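Local coordinates for protein ADP-dependent L-serine kinase SerK (PDB 5X0J) that phosphorylates free L-serine with ADP, giving O-phospho-L-serine and AMP in the first step of cysteine biosynthesis from serine, at residues K52-A57 and Y65-G70. The protein carries 1 engineered substitution. Sequence-based numbering, arbitrary orientation. Where two conformers were deposited one is given.
Sequences KPMLLA and YLIVDG. With MG (magnesium ion), chain D; SEP (phosphoserine), chain C; AMP (adenosine monophosphate), chain B.
Leu-55 and Asp-69 form an antiparallel hydrogen-bonded pair in a beta hairpin, with a classic bulge where Val-68 and Asp-69 both face Leu-55. The N of Leu-55 donates to the O of Asp-69. Leu-55 O accepts twice, from Val-68 N at 2.8 Å and Asp-69 N at 3.2 Å. Both donors come from the same face of its plane. Ala-57 and Leu-66 exchange a second pair of backbone bonds further along.

The chain turns a corner at Val-68, and residues 68-70 line the phosphoserine site. Val-68 O accepts from the amino N of phosphoserine at 2.7 Å. Asp-69 OD1 binds magnesium at 2.1 Å, and three waters and one phosphate oxygen each of AMP and phosphoserine complete its six ligands. With chi1 at 179°, the Asp-69 carboxylate extends away from its backbone N toward the metal. OD2 accepts from two waters; one also donates to Pro-53 O, and the other is a magnesium ligand. Gly-70, at the N-cap of helix 71-80, gives its N-H to phosphoserine O3P at 3.0 Å. On the AMP side, Lys-52 NZ donates to both ribose hydroxyls, O2' and O3'. His-71 and His-225 also bind phosphoserine.

Apolar contacts form on both faces of the hairpin. On one, Leu-55 CB lies 3.9 Å from Val-68 CB, and Val-68 CG2 touches Ala-57 CB. On the other, Met-26 of strand 26-27 packs on Met-54, Leu-56 and Ile-67. In one of its two conformers, Met-54 brings its CE to Ile-67 CG2. Leu-56 crosses the Tyr-65 side chain at about a right angle, its CD1 4.0 Å from Tyr-65 CB.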
ATOM      1  N   LYS A  52      11.154 -12.111   3.105  1.00 12.84           N
ATOM      2  CA  LYS A  52      10.123 -11.472   3.928  1.00 12.99           C
ATOM      3  C   LYS A  52       8.819 -12.257   3.818  1.00 12.56           C
ATOM      4  O   LYS A  52       8.217 -12.277   2.760  1.00 12.20           O
ATOM      5  CB  LYS A  52       9.891 -10.027   3.471  1.00 13.54           C
ATOM      6  CG  LYS A  52       8.960  -9.259   4.392  1.00 13.93           C
ATOM      7  CD  LYS A  52       8.607  -7.872   3.875  1.00 14.67           C
ATOM      8  CE  LYS A  52       9.719  -6.877   4.063  1.00 15.32           C
ATOM      9  NZ  LYS A  52       9.193  -5.492   3.924  1.00 15.61           N
ATOM     10  N   PRO A  53       8.347 -12.866   4.914  1.00 12.60           N
ATOM     11  CA  PRO A  53       7.109 -13.642   4.788  1.00 12.72           C
ATOM     12  C   PRO A  53       5.892 -12.768   4.602  1.00 12.62           C
ATOM     13  O   PRO A  53       5.842 -11.655   5.117  1.00 12.69           O
ATOM     14  CB  PRO A  53       7.003 -14.373   6.134  1.00 13.05           C
ATOM     15  CG  PRO A  53       7.731 -13.499   7.066  1.00 13.11           C
ATOM     16  CD  PRO A  53       8.889 -12.931   6.283  1.00 13.05           C
ATOM     17  N   MET A  54       4.921 -13.300   3.881  1.00 12.54           N
ATOM     18  CA  MET A  54       3.645 -12.607   3.746  0.60 12.38           C
ATOM     19  C   MET A  54       2.898 -12.644   5.066  1.00 12.49           C
ATOM     20  O   MET A  54       3.121 -13.511   5.903  1.00 12.32           O
ATOM     21  CB  MET A  54       2.786 -13.230   2.661  0.60 12.37           C
ATOM     22  CG  MET A  54       3.309 -12.986   1.252  0.60 12.28           C
ATOM     23  SD  MET A  54       2.228 -13.737   0.018  0.60 12.44           S
ATOM     24  CE  MET A  54       0.717 -12.790   0.290  0.60 12.34           C
ATOM     25  N   LEU A  55       2.017 -11.667   5.260  1.00 12.15           N
ATOM     26  CA  LEU A  55       1.134 -11.649   6.423  1.00 12.35           C
ATOM     27  C   LEU A  55      -0.267 -11.995   5.925  1.00 12.26           C
ATOM     28  O   LEU A  55      -0.767 -11.375   4.979  1.00 11.95           O
ATOM     29  CB  LEU A  55       1.157 -10.286   7.111  1.00 12.41           C
ATOM     30  CG  LEU A  55       2.495  -9.769   7.654  1.00 12.65           C
ATOM     31  CD1 LEU A  55       2.311  -8.412   8.328  1.00 13.03           C
ATOM     32  CD2 LEU A  55       3.135 -10.773   8.601  1.00 12.87           C
ATOM     33  N   LEU A  56      -0.885 -12.993   6.564  1.00 12.31           N
ATOM     34  CA  LEU A  56      -2.202 -13.506   6.163  1.00 12.54           C
ATOM     35  C   LEU A  56      -3.136 -13.547   7.363  1.00 12.90           C
ATOM     36  O   LEU A  56      -2.684 -13.514   8.504  1.00 13.03           O
ATOM     37  CB  LEU A  56      -2.086 -14.927   5.628  1.00 12.88           C
ATOM     38  CG  LEU A  56      -1.150 -15.182   4.452  1.00 13.03           C
ATOM     39  CD1 LEU A  56      -1.210 -16.661   4.129  1.00 13.34           C
ATOM     40  CD2 LEU A  56      -1.546 -14.354   3.240  1.00 12.96           C
ATOM     41  N   ALA A  57      -4.428 -13.699   7.100  1.00 13.37           N
ATOM     42  CA  ALA A  57      -5.389 -13.987   8.148  1.00 13.99           C
ATOM     43  C   ALA A  57      -6.539 -14.762   7.530  1.00 14.80           C
ATOM     44  O   ALA A  57      -6.939 -14.469   6.410  1.00 15.16           O
ATOM     45  CB  ALA A  57      -5.902 -12.710   8.779  1.00 14.17           C
ATOM     46  N   TYR A  65      -7.331 -17.128   2.760  1.00 18.34           N
ATOM     47  CA  TYR A  65      -6.617 -16.210   3.630  1.00 17.71           C
ATOM     48  C   TYR A  65      -6.605 -14.826   3.014  1.00 16.57           C
ATOM     49  O   TYR A  65      -6.230 -14.668   1.856  1.00 16.76           O
ATOM     50  CB  TYR A  65      -5.187 -16.706   3.825  1.00 18.12           C
ATOM     51  CG  TYR A  65      -5.122 -17.931   4.695  1.00 19.22           C
ATOM     52  CD1 TYR A  65      -5.149 -17.815   6.080  1.00 19.74           C
ATOM     53  CD2 TYR A  65      -5.088 -19.205   4.135  1.00 20.42           C
ATOM     54  CE1 TYR A  65      -5.118 -18.933   6.895  1.00 20.68           C
ATOM     55  CE2 TYR A  65      -5.057 -20.334   4.948  1.00 21.08           C
ATOM     56  CZ  TYR A  65      -5.082 -20.183   6.328  1.00 21.35           C
ATOM     57  OH  TYR A  65      -5.042 -21.294   7.153  1.00 23.65           O
ATOM     58  N   LEU A  66      -7.046 -13.833   3.783  1.00 15.17           N
ATOM     59  CA  LEU A  66      -6.864 -12.427   3.446  1.00 14.56           C
ATOM     60  C   LEU A  66      -5.375 -12.147   3.368  1.00 13.48           C
ATOM     61  O   LEU A  66      -4.649 -12.495   4.300  1.00 12.93           O
ATOM     62  CB  LEU A  66      -7.459 -11.567   4.558  1.00 14.65           C
ATOM     63  CG  LEU A  66      -7.236 -10.053   4.457  1.00 14.70           C
ATOM     64  CD1 LEU A  66      -7.860  -9.476   3.191  1.00 15.04           C
ATOM     65  CD2 LEU A  66      -7.746  -9.360   5.723  1.00 14.86           C
ATOM     66  N   ILE A  67      -4.925 -11.521   2.283  1.00 12.71           N
ATOM     67  CA  ILE A  67      -3.584 -10.934   2.243  1.00 12.24           C
ATOM     68  C   ILE A  67      -3.611  -9.678   3.110  1.00 11.92           C
ATOM     69  O   ILE A  67      -4.226  -8.687   2.752  1.00 12.30           O
ATOM     70  CB  ILE A  67      -3.142 -10.590   0.807  1.00 12.19           C
ATOM     71  CG1 ILE A  67      -3.074 -11.865  -0.046  1.00 12.37           C
ATOM     72  CG2 ILE A  67      -1.784  -9.900   0.817  1.00 12.15           C
ATOM     73  CD1 ILE A  67      -2.825 -11.619  -1.525  1.00 12.64           C
ATOM     74  N   VAL A  68      -2.961  -9.740   4.266  1.00 11.59           N
ATOM     75  CA  VAL A  68      -2.843  -8.594   5.163  1.00 11.44           C
ATOM     76  C   VAL A  68      -1.751  -7.663   4.620  1.00 11.37           C
ATOM     77  O   VAL A  68      -1.971  -6.449   4.497  1.00 11.47           O
ATOM     78  CB  VAL A  68      -2.566  -9.077   6.605  1.00 11.57           C
ATOM     79  CG1 VAL A  68      -2.274  -7.914   7.538  1.00 11.61           C
ATOM     80  CG2 VAL A  68      -3.766  -9.877   7.100  1.00 11.79           C
ATOM     81  N   ASP A  69      -0.582  -8.229   4.320  1.00 11.27           N
ATOM     82  CA  ASP A  69       0.513  -7.524   3.699  1.00 11.27           C
ATOM     83  C   ASP A  69       1.181  -8.494   2.749  1.00 11.14           C
ATOM     84  O   ASP A  69       1.476  -9.634   3.122  1.00 11.36           O
ATOM     85  CB  ASP A  69       1.499  -7.040   4.763  1.00 11.30           C
ATOM     86  CG  ASP A  69       2.686  -6.301   4.182  1.00 11.44           C
ATOM     87  OD1 ASP A  69       2.553  -5.647   3.123  1.00 11.21           O
ATOM     88  OD2 ASP A  69       3.771  -6.374   4.803  1.00 12.12           O
ATOM     89  N   GLY A  70       1.392  -8.050   1.510  1.00 11.18           N
ATOM     90  CA  GLY A  70       2.011  -8.903   0.491  1.00 11.25           C
ATOM     91  C   GLY A  70       1.337  -8.962  -0.866  1.00 11.37           C
ATOM     92  O   GLY A  70       1.491  -9.948  -1.585  1.00 11.58           O
TER
HETATM   93 MG    MG D 303       3.722  -4.525   1.814  1.00 10.91          MG
HETATM   94  N   SEP C 302      -1.469  -4.134   3.119  1.00 10.24           N
HETATM   95  CA  SEP C 302      -0.057  -3.650   3.207  1.00 10.39           C
HETATM   96  CB  SEP C 302       0.152  -2.532   2.184  1.00 10.55           C
HETATM   97  OG  SEP C 302      -0.145  -3.033   0.881  1.00 10.50           O
HETATM   98  C   SEP C 302       0.265  -3.224   4.615  1.00 10.21           C
HETATM   99  O   SEP C 302       1.249  -2.490   4.833  1.00 10.48           O
HETATM  100  OXT SEP C 302      -0.440  -3.597   5.571  1.00 10.27           O
HETATM  101  P   SEP C 302       0.825  -4.115   0.160  1.00 10.76           P
HETATM  102  O1P SEP C 302       2.211  -3.853   0.728  1.00 10.39           O
HETATM  103  O2P SEP C 302       0.673  -3.748  -1.281  1.00 10.95           O
HETATM  104  O3P SEP C 302       0.243  -5.461   0.511  1.00 10.77           O
HETATM  105  P   AMP B 301       4.093  -6.280  -0.895  1.00 10.72           P
HETATM  106  O1P AMP B 301       4.500  -7.680  -1.325  1.00 10.89           O
HETATM  107  O2P AMP B 301       2.797  -5.825  -1.535  1.00 10.99           O
HETATM  108  O3P AMP B 301       4.144  -6.120   0.601  1.00 10.42           O
HETATM  109  O5' AMP B 301       5.193  -5.279  -1.505  1.00 11.20           O
HETATM  110  C5' AMP B 301       6.483  -5.713  -1.926  1.00 11.57           C
HETATM  111  C4' AMP B 301       7.269  -6.247  -0.742  1.00 11.97           C
HETATM  112  O4' AMP B 301       8.296  -7.096  -1.212  1.00 12.32           O
HETATM  113  C3' AMP B 301       8.031  -5.211   0.113  1.00 12.29           C
HETATM  114  O3' AMP B 301       7.700  -5.416   1.484  1.00 12.47           O
HETATM  115  C2' AMP B 301       9.524  -5.475  -0.080  1.00 12.27           C
HETATM  116  O2' AMP B 301      10.310  -5.209   1.080  1.00 12.81           O
HETATM  117  C1' AMP B 301       9.432  -6.938  -0.409  1.00 12.29           C
HETATM  118  N9  AMP B 301      10.588  -7.556  -1.090  1.00 11.98           N
HETATM  119  C8  AMP B 301      11.491  -6.986  -1.909  1.00 12.09           C
HETATM  120  N7  AMP B 301      12.385  -7.901  -2.359  1.00 12.26           N
HETATM  121  C5  AMP B 301      12.032  -9.075  -1.821  1.00 11.90           C
HETATM  122  C6  AMP B 301      12.548 -10.453  -1.869  1.00 11.91           C
HETATM  123  N6  AMP B 301      13.639 -10.738  -2.615  1.00 12.05           N
HETATM  124  N1  AMP B 301      11.886 -11.389  -1.151  1.00 12.10           N
HETATM  125  C2  AMP B 301      10.791 -11.116  -0.404  1.00 11.99           C
HETATM  126  N3  AMP B 301      10.277  -9.879  -0.309  1.00 12.08           N
HETATM  127  C4  AMP B 301      10.849  -8.851  -0.983  1.00 12.02           C
HETATM  128  O   HOH W   1       5.155  -8.864   5.215  1.00 16.89           O
HETATM  129  O   HOH W   2       5.385  -5.036   3.049  1.00 11.24           O
HETATM  130  O   HOH W   3       5.189  -3.454   0.698  1.00 10.52           O
HETATM  131  O   HOH W   4       3.555  -2.814   3.100  1.00 10.71           O